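Local coordinates for protein PA0821 (Pseudomonas aeruginosa, PDB 7DRG) that probably acts as a type VI secretion immunity protein (antitoxin) of the TsiV family, protecting the cell against a putative VRR-NUC nuclease effector, at residues 14-19 with 276-281; 123-128 with 152-157; 196-201 with 307-312; 286-291 with 339-344. All blocks are in the same frame, centred on the assembly; numbering follows the deposited sequence.

Contact 1: 14-19 with 276-281; sequences QPHLLE and PYIAGD
Two irregular loops run past each other at His16 and Ile278, with Pro15 nearest Ala279 (CA atoms 7.6 Å apart) and the CA atoms of His16 and Ile278 at 7.7 Å. This is a surface contact between two loops, centred on a CH-pi interaction, joining the link between helix 4-13 and strand 19-22 to the connection that leads from strand 267-272 to helix 288-297. Ile278 drops its CD1 methyl onto one face of the His16 imidazole, 3.9 Å from the ring centroid and 13° off the normal. The methyl thus sits almost squarely above the ring centre. The two side chains cross near a right angle. A chi1 of 58° sets the imidazole between the backbone N and carbonyl carbon of its own residue. The opposite face carries Gln14 NE2, which also makes a weak hydrogen bond to His16 O. Around this pair, Met205 touches both side chains, as does Leu38 of strand 34-46, while Pro15 O accepts from Arg204 NE and Pro15 packs on Glu195 of the second subunit. His16 ND1, which this contact covers, has no hydrogen-bond partner in the model. Beside the ring, Pro15 CG meets Ala279 CB at 4.4 Å.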
loop_
_atom_site.group_PDB
_atom_site.type_symbol
_atom_site.label_atom_id
_atom_site.label_comp_id
_atom_site.label_asym_id
_atom_site.label_seq_id
_atom_site.Cartn_x
_atom_site.Cartn_y
_atom_site.Cartn_z
ATOM N N GLN B 14 -9.330 -3.962 5.150
ATOM C CA GLN B 14 -9.356 -2.762 5.966
ATOM C C GLN B 14 -8.067 -1.987 5.753
ATOM O O GLN B 14 -7.015 -2.586 5.485
ATOM C CB GLN B 14 -9.543 -3.087 7.457
ATOM C CG GLN B 14 -8.363 -3.759 8.110
ATOM C CD GLN B 14 -8.568 -4.055 9.594
ATOM O OE1 GLN B 14 -9.685 -4.058 10.107
ATOM N NE2 GLN B 14 -7.462 -4.296 10.290
ATOM N N PRO B 15 -8.115 -0.658 5.869
ATOM C CA PRO B 15 -6.944 0.158 5.500
ATOM C C PRO B 15 -5.739 -0.048 6.399
ATOM O O PRO B 15 -4.599 0.023 5.925
ATOM C CB PRO B 15 -7.476 1.597 5.614
ATOM C CG PRO B 15 -8.965 1.474 5.533
ATOM C CD PRO B 15 -9.301 0.162 6.162
ATOM N N HIS B 16 -5.961 -0.308 7.686
ATOM C CA HIS B 16 -4.935 -0.194 8.711
ATOM C C HIS B 16 -4.487 -1.557 9.230
ATOM O O HIS B 16 -5.213 -2.551 9.162
ATOM C CB HIS B 16 -5.455 0.642 9.889
ATOM C CG HIS B 16 -6.696 0.082 10.515
ATOM N ND1 HIS B 16 -7.923 0.127 9.889
ATOM C CD2 HIS B 16 -6.897 -0.553 11.694
ATOM C CE1 HIS B 16 -8.829 -0.447 10.660
ATOM N NE2 HIS B 16 -8.233 -0.867 11.761
ATOM N N LEU B 17 -3.263 -1.577 9.757
ATOM C CA LEU B 17 -2.745 -2.663 10.581
ATOM C C LEU B 17 -2.442 -2.095 11.958
ATOM O O LEU B 17 -1.776 -1.061 12.063
ATOM C CB LEU B 17 -1.467 -3.272 9.992
ATOM C CG LEU B 17 -1.503 -4.085 8.695
ATOM C CD1 LEU B 17 -0.089 -4.423 8.257
ATOM C CD2 LEU B 17 -2.320 -5.354 8.867
ATOM N N LEU B 18 -2.922 -2.767 13.009
ATOM C CA LEU B 18 -2.701 -2.265 14.365
ATOM C C LEU B 18 -1.260 -2.463 14.812
ATOM O O LEU B 18 -0.661 -1.564 15.402
ATOM C CB LEU B 18 -3.651 -2.949 15.351
ATOM C CG LEU B 18 -5.138 -2.841 15.020
ATOM C CD1 LEU B 18 -5.972 -3.579 16.084
ATOM C CD2 LEU B 18 -5.565 -1.369 14.918
ATOM N N GLU B 19 -0.686 -3.624 14.530
ATOM C CA GLU B 19 0.686 -3.941 14.891
ATOM C C GLU B 19 1.375 -4.473 13.647
ATOM O O GLU B 19 0.768 -5.225 12.880
ATOM C CB GLU B 19 0.720 -4.978 16.019
ATOM C CG GLU B 19 2.060 -5.180 16.687
ATOM C CD GLU B 19 1.970 -6.167 17.836
ATOM O OE1 GLU B 19 2.209 -7.374 17.609
ATOM O OE2 GLU B 19 1.641 -5.739 18.961
ATOM N N PRO B 276 -10.719 10.507 16.553
ATOM C CA PRO B 276 -9.763 10.529 15.442
ATOM C C PRO B 276 -10.176 9.573 14.334
ATOM O O PRO B 276 -10.775 8.522 14.582
ATOM C CB PRO B 276 -8.440 10.103 16.093
ATOM C CG PRO B 276 -8.834 9.347 17.320
ATOM C CD PRO B 276 -10.096 10.038 17.804
ATOM N N TYR B 277 -9.840 9.951 13.097
ATOM C CA TYR B 277 -10.247 9.224 11.894
ATOM C C TYR B 277 -9.031 8.656 11.178
ATOM O O TYR B 277 -8.096 9.399 10.852
ATOM C CB TYR B 277 -11.004 10.129 10.917
ATOM C CG TYR B 277 -12.442 10.421 11.277
ATOM C CD1 TYR B 277 -12.759 11.328 12.278
ATOM C CD2 TYR B 277 -13.487 9.819 10.582
ATOM C CE1 TYR B 277 -14.079 11.603 12.599
ATOM C CE2 TYR B 277 -14.806 10.092 10.893
ATOM C CZ TYR B 277 -15.096 10.984 11.907
ATOM O OH TYR B 277 -16.410 11.268 12.231
ATOM N N ILE B 278 -9.061 7.345 10.924
ATOM C CA ILE B 278 -8.055 6.693 10.089
ATOM C C ILE B 278 -8.299 6.999 8.618
ATOM O O ILE B 278 -7.374 7.336 7.868
ATOM C CB ILE B 278 -8.067 5.173 10.342
ATOM C CG1 ILE B 278 -7.550 4.843 11.740
ATOM C CG2 ILE B 278 -7.264 4.441 9.275
ATOM C CD1 ILE B 278 -7.772 3.393 12.142
ATOM N N ALA B 279 -9.551 6.886 8.188
ATOM C CA ALA B 279 -9.921 7.037 6.786
ATOM C C ALA B 279 -11.394 7.429 6.731
ATOM O O ALA B 279 -11.999 7.777 7.751
ATOM C CB ALA B 279 -9.635 5.751 5.999
ATOM N N GLY B 280 -11.971 7.370 5.534
ATOM C CA GLY B 280 -13.341 7.794 5.328
ATOM C C GLY B 280 -14.342 6.662 5.214
ATOM O O GLY B 280 -14.613 5.962 6.195
ATOM N N ASP B 281 -14.908 6.476 4.026
ATOM C CA ASP B 281 -15.947 5.477 3.820
ATOM C C ASP B 281 -15.636 4.713 2.538
ATOM O O ASP B 281 -14.568 4.869 1.939
ATOM C CB ASP B 281 -17.334 6.141 3.796
ATOM C CG ASP B 281 -17.435 7.274 2.780
ATOM O OD1 ASP B 281 -16.677 7.277 1.787
ATOM O OD2 ASP B 281 -18.283 8.173 2.980
#

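Contact 2: 123-128 with 152-157; sequences GAWLFD and LLYQER
Trp125 turns the edge of its indole into the face of Tyr154, a T-shaped (edge-to-face) aromatic pair that joins the loop residue just before strand 126-131 to helix 152-157. The indole six-membered ring and the phenol ring lie with centroids 5.0 Å apart and planes at 67°, so the pair is tilted somewhat from a perfect T. The benzo end does the touching: CH2 and CZ2 both approach the CG-CD1 side of the tyrosine, and the indole edge therefore lies over the rim of the phenol ring and not over its middle. For Tyr154 the first torsion (chi1 -172°) carries CG trans to the backbone N and swings the ring out from the helix toward the tryptophan. On the strand side the CB bond of Trp125 does not aim at the helix; the long indole covers the distance by reaching across.

Other residues flank the two rings. His72 stacks on Trp125, and Phe65 and Ala69 of helix 52-69 pack against the same indole, while Leu68 of that helix touches Tyr154. The phenol hydroxyl is hydrogen-bonded to Asp161 OD2, at the start of helix 161-173. The contact is thus an aromatic join between the residue that leads into strand 126-131 and the helix that follows strand 144-151. Its closest approach is Trp125 CH2 to Tyr154 CD1, 3.7 Å.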
loop_
_atom_site.group_PDB
_atom_site.type_symbol
_atom_site.label_atom_id
_atom_site.label_comp_id
_atom_site.label_asym_id
_atom_site.label_seq_id
_atom_site.Cartn_x
_atom_site.Cartn_y
_atom_site.Cartn_z
ATOM N N GLY B 123 6.171 0.750 20.808
ATOM C CA GLY B 123 5.160 0.646 21.835
ATOM C C GLY B 123 4.124 1.739 21.667
ATOM O O GLY B 123 4.385 2.789 21.079
ATOM N N ALA B 124 2.933 1.474 22.207
ATOM C CA ALA B 124 1.806 2.380 22.022
ATOM C C ALA B 124 1.786 3.534 23.016
ATOM O O ALA B 124 1.107 4.529 22.758
ATOM C CB ALA B 124 0.492 1.599 22.109
ATOM N N TRP B 125 2.516 3.434 24.124
ATOM C CA TRP B 125 2.689 4.534 25.063
ATOM C C TRP B 125 4.031 5.194 24.781
ATOM O O TRP B 125 5.047 4.502 24.662
ATOM C CB TRP B 125 2.666 4.047 26.513
ATOM C CG TRP B 125 1.373 3.445 26.992
ATOM C CD1 TRP B 125 1.022 2.131 26.963
ATOM C CD2 TRP B 125 0.289 4.138 27.628
ATOM N NE1 TRP B 125 -0.223 1.961 27.523
ATOM C CE2 TRP B 125 -0.694 3.178 27.937
ATOM C CE3 TRP B 125 0.051 5.475 27.952
ATOM C CZ2 TRP B 125 -1.899 3.513 28.555
ATOM C CZ3 TRP B 125 -1.146 5.809 28.571
ATOM C CH2 TRP B 125 -2.104 4.828 28.866
ATOM N N LEU B 126 4.033 6.519 24.673
ATOM C CA LEU B 126 5.236 7.257 24.308
ATOM C C LEU B 126 5.231 8.613 24.996
ATOM O O LEU B 126 4.186 9.262 25.088
ATOM C CB LEU B 126 5.317 7.463 22.792
ATOM C CG LEU B 126 6.414 8.402 22.290
ATOM C CD1 LEU B 126 7.736 7.667 22.277
ATOM C CD2 LEU B 126 6.073 8.969 20.912
ATOM N N PHE B 127 6.401 9.041 25.472
ATOM C CA PHE B 127 6.599 10.430 25.880
ATOM C C PHE B 127 8.019 10.785 25.473
ATOM O O PHE B 127 8.969 10.237 26.031
ATOM C CB PHE B 127 6.382 10.611 27.385
ATOM C CG PHE B 127 6.331 12.049 27.834
ATOM C CD1 PHE B 127 7.493 12.720 28.199
ATOM C CD2 PHE B 127 5.120 12.724 27.926
ATOM C CE1 PHE B 127 7.452 14.036 28.639
ATOM C CE2 PHE B 127 5.080 14.050 28.381
ATOM C CZ PHE B 127 6.234 14.700 28.719
ATOM N N ASP B 128 8.162 11.683 24.501
ATOM C CA ASP B 128 9.442 11.921 23.841
ATOM C C ASP B 128 9.725 13.417 23.825
ATOM O O ASP B 128 8.993 14.175 23.182
ATOM C CB ASP B 128 9.393 11.357 22.415
ATOM C CG ASP B 128 10.721 11.424 21.685
ATOM O OD1 ASP B 128 11.673 12.073 22.158
ATOM O OD2 ASP B 128 10.804 10.804 20.607
ATOM N N LEU B 152 -4.829 2.926 21.203
ATOM C CA LEU B 152 -6.182 3.144 20.697
ATOM C C LEU B 152 -7.229 2.569 21.642
ATOM O O LEU B 152 -8.300 3.160 21.821
ATOM C CB LEU B 152 -6.326 2.530 19.304
ATOM C CG LEU B 152 -5.422 3.097 18.208
ATOM C CD1 LEU B 152 -5.815 2.508 16.857
ATOM C CD2 LEU B 152 -5.492 4.605 18.145
ATOM N N LEU B 153 -6.948 1.413 22.245
ATOM C CA LEU B 153 -7.913 0.818 23.164
ATOM C C LEU B 153 -8.073 1.678 24.409
ATOM O O LEU B 153 -9.184 1.818 24.933
ATOM C CB LEU B 153 -7.490 -0.605 23.539
ATOM C CG LEU B 153 -8.451 -1.378 24.450
ATOM C CD1 LEU B 153 -9.831 -1.527 23.796
ATOM C CD2 LEU B 153 -7.876 -2.738 24.818
ATOM N N TYR B 154 -6.980 2.274 24.886
ATOM C CA TYR B 154 -7.090 3.210 25.998
ATOM C C TYR B 154 -7.987 4.383 25.627
ATOM O O TYR B 154 -8.848 4.799 26.414
ATOM C CB TYR B 154 -5.701 3.704 26.425
ATOM C CG TYR B 154 -5.770 4.520 27.690
ATOM C CD1 TYR B 154 -5.689 3.910 28.930
ATOM C CD2 TYR B 154 -5.966 5.893 27.642
ATOM C CE1 TYR B 154 -5.783 4.646 30.086
ATOM C CE2 TYR B 154 -6.067 6.642 28.799
ATOM C CZ TYR B 154 -5.968 6.011 30.016
ATOM O OH TYR B 154 -6.073 6.744 31.175
ATOM N N GLN B 155 -7.784 4.941 24.432
ATOM C CA GLN B 155 -8.604 6.058 23.975
ATOM C C GLN B 155 -10.081 5.686 23.923
ATOM O O GLN B 155 -10.938 6.485 24.315
ATOM C CB GLN B 155 -8.117 6.540 22.604
ATOM C CG GLN B 155 -9.108 7.450 21.878
ATOM C CD GLN B 155 -9.337 8.777 22.586
ATOM O OE1 GLN B 155 -8.508 9.224 23.378
ATOM N NE2 GLN B 155 -10.461 9.417 22.287
ATOM N N GLU B 156 -10.404 4.479 23.453
ATOM C CA GLU B 156 -11.812 4.094 23.409
ATOM C C GLU B 156 -12.417 3.961 24.807
ATOM O O GLU B 156 -13.590 4.294 25.007
ATOM C CB GLU B 156 -11.971 2.799 22.610
ATOM C CG GLU B 156 -11.979 3.037 21.106
ATOM C CD GLU B 156 -12.064 1.758 20.303
ATOM O OE1 GLU B 156 -11.899 0.672 20.895
ATOM O OE2 GLU B 156 -12.279 1.845 19.076
ATOM N N ARG B 157 -11.634 3.510 25.790
ATOM C CA ARG B 157 -12.159 3.357 27.145
ATOM C C ARG B 157 -12.145 4.659 27.944
ATOM O O ARG B 157 -12.949 4.814 28.873
ATOM C CB ARG B 157 -11.367 2.281 27.885
ATOM C CG ARG B 157 -11.496 0.913 27.245
ATOM C CD ARG B 157 -10.560 -0.111 27.851
ATOM N NE ARG B 157 -10.938 -1.463 27.445
ATOM C CZ ARG B 157 -10.168 -2.536 27.593
ATOM N NH1 ARG B 157 -8.961 -2.417 28.129
ATOM N NH2 ARG B 157 -10.603 -3.725 27.198
#

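Contact 3: 196-201 with 307-312; sequences PSEAFM and SLHGGS
His309 NE2 donates to Glu198 OE1 at 2.7 Å, a short and nearly straight bond with an N-H...O angle of 164°. The oxygen lies in the ring plane of the imidazole, whereas the histidine meets the carboxylate on its anti side and 23° out of the carboxylate plane. Ring and carboxylate are themselves turned only 16° from coplanar. Glu198 reaches the ring with an extended chain: CG stands trans to the backbone N and the next torsion is also extended, so the carboxylate is held out from the helix toward the loop.

The opposite nitrogen is engaged too, since ND1 of His309 accepts from Leu319 N. With both nitrogens used, rotation of the imidazole is probably well fixed; NE2 as donor and ND1 as acceptor are consistent with a neutral ring protonated on NE2. Ala199 CB packs at the ring edge, 3.7 Å from His309 CE1. This His-carboxylate pair is buried, and the second oxygen of Glu198 makes a weak hydrogen bond to Gly211 N.

Helix 191-204 thereby holds the loop between helices 288-297 and 321-328. Glu195 OE1 of this helix accepts from Gly310 N, Glu198 also packs on Leu186 of strand 182-186, and Phe200 packs on Ala199 of the second subunit.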
loop_
_atom_site.group_PDB
_atom_site.type_symbol
_atom_site.label_atom_id
_atom_site.label_comp_id
_atom_site.label_asym_id
_atom_site.label_seq_id
_atom_site.Cartn_x
_atom_site.Cartn_y
_atom_site.Cartn_z
ATOM N N PRO B 196 9.261 1.904 5.630
ATOM C CA PRO B 196 8.436 1.414 4.514
ATOM C C PRO B 196 7.047 0.972 4.935
ATOM O O PRO B 196 6.094 1.141 4.160
ATOM C CB PRO B 196 9.263 0.247 3.958
ATOM C CG PRO B 196 10.655 0.577 4.317
ATOM C CD PRO B 196 10.579 1.241 5.658
ATOM N N SER B 197 6.906 0.392 6.132
ATOM C CA SER B 197 5.579 0.048 6.634
ATOM C C SER B 197 4.720 1.292 6.798
ATOM O O SER B 197 3.538 1.293 6.437
ATOM C CB SER B 197 5.693 -0.697 7.964
ATOM O OG SER B 197 6.497 -1.861 7.842
ATOM N N GLU B 198 5.305 2.363 7.343
ATOM C CA GLU B 198 4.582 3.621 7.480
ATOM C C GLU B 198 4.200 4.198 6.116
ATOM O O GLU B 198 3.085 4.699 5.932
ATOM C CB GLU B 198 5.436 4.606 8.281
ATOM C CG GLU B 198 4.794 5.956 8.503
ATOM C CD GLU B 198 5.667 6.867 9.346
ATOM O OE1 GLU B 198 6.840 7.088 8.984
ATOM O OE2 GLU B 198 5.181 7.351 10.388
ATOM N N ALA B 199 5.102 4.107 5.135
ATOM C CA ALA B 199 4.810 4.654 3.812
ATOM C C ALA B 199 3.672 3.894 3.136
ATOM O O ALA B 199 2.806 4.496 2.488
ATOM C CB ALA B 199 6.072 4.621 2.949
ATOM N N PHE B 200 3.657 2.569 3.289
ATOM C CA PHE B 200 2.591 1.752 2.721
ATOM C C PHE B 200 1.248 2.099 3.350
ATOM O O PHE B 200 0.235 2.237 2.655
ATOM C CB PHE B 200 2.945 0.280 2.929
ATOM C CG PHE B 200 1.839 -0.683 2.618
ATOM C CD1 PHE B 200 1.217 -0.684 1.382
ATOM C CD2 PHE B 200 1.461 -1.627 3.555
ATOM C CE1 PHE B 200 0.215 -1.601 1.093
ATOM C CE2 PHE B 200 0.462 -2.541 3.277
ATOM C CZ PHE B 200 -0.167 -2.525 2.045
HETATM N N MSE B 201 1.233 2.274 4.663
HETATM C CA MSE B 201 0.022 2.642 5.375
HETATM C C MSE B 201 -0.469 4.044 5.005
HETATM O O MSE B 201 -1.674 4.269 4.872
HETATM C CB MSE B 201 0.275 2.530 6.876
HETATM C CG MSE B 201 0.314 1.099 7.375
HETATM SE SE MSE B 201 -1.388 0.221 7.013
HETATM C CE MSE B 201 -0.734 -1.439 6.336
ATOM N N SER B 307 11.912 15.521 2.559
ATOM C CA SER B 307 11.555 14.113 2.636
ATOM C C SER B 307 11.065 13.753 4.037
ATOM O O SER B 307 11.555 14.277 5.043
ATOM C CB SER B 307 12.748 13.250 2.241
ATOM O OG SER B 307 13.066 13.483 0.878
ATOM N N LEU B 308 10.060 12.880 4.088
ATOM C CA LEU B 308 9.551 12.363 5.350
ATOM C C LEU B 308 10.352 11.173 5.851
ATOM O O LEU B 308 10.394 10.928 7.063
ATOM C CB LEU B 308 8.083 11.958 5.192
ATOM C CG LEU B 308 7.119 13.142 5.101
ATOM C CD1 LEU B 308 5.810 12.724 4.465
ATOM C CD2 LEU B 308 6.889 13.723 6.494
ATOM N N HIS B 309 10.988 10.440 4.939
ATOM C CA HIS B 309 11.692 9.199 5.228
ATOM C C HIS B 309 13.123 9.280 4.711
ATOM O O HIS B 309 13.484 10.179 3.950
ATOM C CB HIS B 309 10.974 8.006 4.574
ATOM C CG HIS B 309 9.681 7.648 5.235
ATOM N ND1 HIS B 309 8.653 7.010 4.575
ATOM C CD2 HIS B 309 9.253 7.841 6.505
ATOM C CE1 HIS B 309 7.648 6.821 5.413
ATOM N NE2 HIS B 309 7.990 7.311 6.592
ATOM N N GLY B 310 13.942 8.320 5.127
ATOM C CA GLY B 310 15.257 8.145 4.545
ATOM C C GLY B 310 15.180 7.579 3.135
ATOM O O GLY B 310 14.114 7.260 2.607
ATOM N N GLY B 311 16.352 7.451 2.516
ATOM C CA GLY B 311 16.413 6.932 1.160
ATOM C C GLY B 311 16.165 5.435 1.095
ATOM O O GLY B 311 16.390 4.695 2.052
ATOM N N SER B 312 15.690 4.985 -0.065
ATOM C CA SER B 312 15.430 3.569 -0.282
ATOM C C SER B 312 16.729 2.819 -0.546
ATOM O O SER B 312 17.583 3.271 -1.314
ATOM C CB SER B 312 14.470 3.378 -1.454
ATOM O OG SER B 312 14.176 2.007 -1.647
#

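Contact 4: 286-291 with 339-344; sequences RPAPYV and PRWCDK
Arg286 opens the contact with Trp341: its carbonyl oxygen comes to the edge of the indole, near the ring plane, 3.5 Å from CZ3. The same oxygen accepts a water hydrogen bond of 2.7 Å, and that water accepts in turn from Lys344 NZ, so a single water bridges the two segments. Lys344 NZ also forms a salt bridge with Asp281 OD2. The Arg286 side chain turns at chi3 (-72°) so that NH2 comes 4.0 Å from Trp341 CZ2, with guanidinium and indole planes almost perpendicular at 85°. Its charge is met by Asp284, whose OD2 forms a salt bridge with NH2.

Pro287 occupies the N-cap position, just before helix 288-297. Ala288, the residue whose CA lies nearest that of Trp341, then presses its CB against CE3 of the indole at 3.8 Å. One turn further, Val291 lays CG1 over the five-membered ring, a CH-pi contact 3.8 Å from the centroid and 11° off the normal, while CG2 covers the six-membered ring near CH2 and CZ3. Arg340 of the same helix as Trp341 lies over the opposite face, offset toward the rim.

This is helix-helix packing in which one tryptophan is seated against the first turn of its neighbour: helix 338-348 lies against helix 288-297, where Leu292 also touches Trp341, and Val333 of the preceding loop closes in on Trp341 and Arg286.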
loop_
_atom_site.group_PDB
_atom_site.type_symbol
_atom_site.label_atom_id
_atom_site.label_comp_id
_atom_site.label_asym_id
_atom_site.label_seq_id
_atom_site.Cartn_x
_atom_site.Cartn_y
_atom_site.Cartn_z
ATOM N N ARG B 286 -10.872 9.707 2.385
ATOM C CA ARG B 286 -10.519 10.901 3.159
ATOM C C ARG B 286 -11.582 11.182 4.221
ATOM O O ARG B 286 -12.772 11.267 3.886
ATOM C CB ARG B 286 -10.374 12.105 2.238
ATOM C CG ARG B 286 -9.302 11.920 1.171
ATOM C CD ARG B 286 -9.409 12.945 0.027
ATOM N NE ARG B 286 -10.563 12.690 -0.840
ATOM C CZ ARG B 286 -10.747 13.278 -2.024
ATOM N NH1 ARG B 286 -9.850 14.148 -2.478
ATOM N NH2 ARG B 286 -11.822 12.999 -2.762
ATOM N N PRO B 287 -11.199 11.355 5.490
ATOM C CA PRO B 287 -12.198 11.650 6.534
ATOM C C PRO B 287 -12.848 13.010 6.314
ATOM O O PRO B 287 -12.157 14.018 6.147
ATOM C CB PRO B 287 -11.379 11.633 7.832
ATOM C CG PRO B 287 -10.099 10.928 7.490
ATOM C CD PRO B 287 -9.839 11.226 6.044
ATOM N N ALA B 288 -14.184 13.035 6.333
ATOM C CA ALA B 288 -14.898 14.286 6.091
ATOM C C ALA B 288 -14.494 15.419 7.032
ATOM O O ALA B 288 -14.303 16.548 6.544
ATOM C CB ALA B 288 -16.417 14.048 6.158
ATOM N N PRO B 289 -14.352 15.224 8.349
ATOM C CA PRO B 289 -13.960 16.374 9.180
ATOM C C PRO B 289 -12.572 16.892 8.832
ATOM O O PRO B 289 -12.343 18.107 8.860
ATOM C CB PRO B 289 -14.045 15.827 10.616
ATOM C CG PRO B 289 -14.914 14.611 10.520
ATOM C CD PRO B 289 -14.626 14.029 9.171
ATOM N N TYR B 290 -11.642 16.007 8.470
ATOM C CA TYR B 290 -10.303 16.469 8.116
ATOM C C TYR B 290 -10.306 17.200 6.780
ATOM O O TYR B 290 -9.548 18.155 6.591
ATOM C CB TYR B 290 -9.318 15.304 8.047
ATOM C CG TYR B 290 -9.043 14.521 9.323
ATOM C CD1 TYR B 290 -9.869 14.606 10.441
ATOM C CD2 TYR B 290 -7.928 13.680 9.393
ATOM C CE1 TYR B 290 -9.601 13.863 11.590
ATOM C CE2 TYR B 290 -7.655 12.945 10.527
ATOM C CZ TYR B 290 -8.489 13.038 11.622
ATOM O OH TYR B 290 -8.202 12.300 12.755
ATOM N N VAL B 291 -11.125 16.740 5.824
ATOM C CA VAL B 291 -11.212 17.420 4.532
ATOM C C VAL B 291 -11.659 18.864 4.722
ATOM O O VAL B 291 -11.107 19.796 4.123
ATOM C CB VAL B 291 -12.166 16.661 3.592
ATOM C CG1 VAL B 291 -12.575 17.542 2.399
ATOM C CG2 VAL B 291 -11.535 15.375 3.131
ATOM N N PRO B 339 -19.716 21.811 -0.375
ATOM C CA PRO B 339 -21.075 21.526 0.124
ATOM C C PRO B 339 -21.384 20.042 0.229
ATOM O O PRO B 339 -22.049 19.626 1.185
ATOM C CB PRO B 339 -21.973 22.234 -0.901
ATOM C CG PRO B 339 -21.144 23.391 -1.351
ATOM C CD PRO B 339 -19.750 22.805 -1.465
ATOM N N ARG B 340 -20.901 19.228 -0.714
ATOM C CA ARG B 340 -21.128 17.788 -0.619
ATOM C C ARG B 340 -20.430 17.206 0.606
ATOM O O ARG B 340 -20.966 16.309 1.269
ATOM C CB ARG B 340 -20.659 17.081 -1.890
ATOM C CG ARG B 340 -20.861 15.573 -1.833
ATOM C CD ARG B 340 -20.478 14.865 -3.129
ATOM N NE ARG B 340 -19.050 14.954 -3.428
ATOM C CZ ARG B 340 -18.102 14.274 -2.788
ATOM N NH1 ARG B 340 -18.418 13.457 -1.793
ATOM N NH2 ARG B 340 -16.832 14.421 -3.139
ATOM N N TRP B 341 -19.238 17.714 0.930
ATOM C CA TRP B 341 -18.538 17.253 2.128
ATOM C C TRP B 341 -19.246 17.720 3.397
ATOM O O TRP B 341 -19.271 16.994 4.399
ATOM C CB TRP B 341 -17.081 17.724 2.105
ATOM C CG TRP B 341 -16.219 16.914 1.176
ATOM C CD1 TRP B 341 -15.837 17.244 -0.093
ATOM C CD2 TRP B 341 -15.646 15.628 1.447
ATOM N NE1 TRP B 341 -15.057 16.242 -0.630
ATOM C CE2 TRP B 341 -14.924 15.241 0.298
ATOM C CE3 TRP B 341 -15.671 14.769 2.550
ATOM C CZ2 TRP B 341 -14.236 14.037 0.222
ATOM C CZ3 TRP B 341 -14.985 13.572 2.475
ATOM C CH2 TRP B 341 -14.276 13.214 1.316
ATOM N N CYS B 342 -19.830 18.925 3.372
ATOM C CA CYS B 342 -20.655 19.383 4.489
ATOM C C CYS B 342 -21.853 18.467 4.702
ATOM O O CYS B 342 -22.242 18.198 5.846
ATOM C CB CYS B 342 -21.142 20.812 4.243
ATOM S SG CYS B 342 -19.837 22.035 3.986
ATOM N N ASP B 343 -22.477 18.014 3.610
ATOM C CA ASP B 343 -23.620 17.113 3.732
ATOM C C ASP B 343 -23.193 15.757 4.276
ATOM O O ASP B 343 -23.901 15.157 5.094
ATOM C CB ASP B 343 -24.311 16.938 2.379
ATOM C CG ASP B 343 -25.097 18.168 1.944
ATOM O OD1 ASP B 343 -25.565 18.932 2.812
ATOM O OD2 ASP B 343 -25.258 18.354 0.717
ATOM N N LYS B 344 -22.036 15.259 3.833
ATOM C CA LYS B 344 -21.554 13.972 4.316
ATOM C C LYS B 344 -21.249 14.031 5.809
ATOM O O LYS B 344 -21.540 13.083 6.550
ATOM C CB LYS B 344 -20.316 13.548 3.521
ATOM C CG LYS B 344 -19.978 12.077 3.662
ATOM C CD LYS B 344 -19.513 11.458 2.348
ATOM C CE LYS B 344 -18.124 11.927 1.960
ATOM N NZ LYS B 344 -17.340 10.829 1.328
HETATM O O HOH W 1 -15.122 10.089 3.158
#

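Contact 1 spans most of the chain, joining the N-terminal loop to the one before helix 288-297, and contact 2 falls within that span. Contact 3 alternates with contacts 1 and 4 along the sequence, whereas contact 4 follows contact 1 in series. Contacts 1 and 3 have centres 18 Å apart and meet where Pro15 and Leu17 pack on selenomethionine Met201. Contacts 1 and 4 (centres about 17 Å apart) share a probable hydrogen bond between Tyr277 N and Tyr290 OH and the Asp281-Lys344 salt bridge. Contact 2, with its centre 16 Å from that of contact 1, touches none of the others. Contact 1 touches helix 191-204 through Met201, and helices 288-297 and 338-348 through Tyr290 and Lys344.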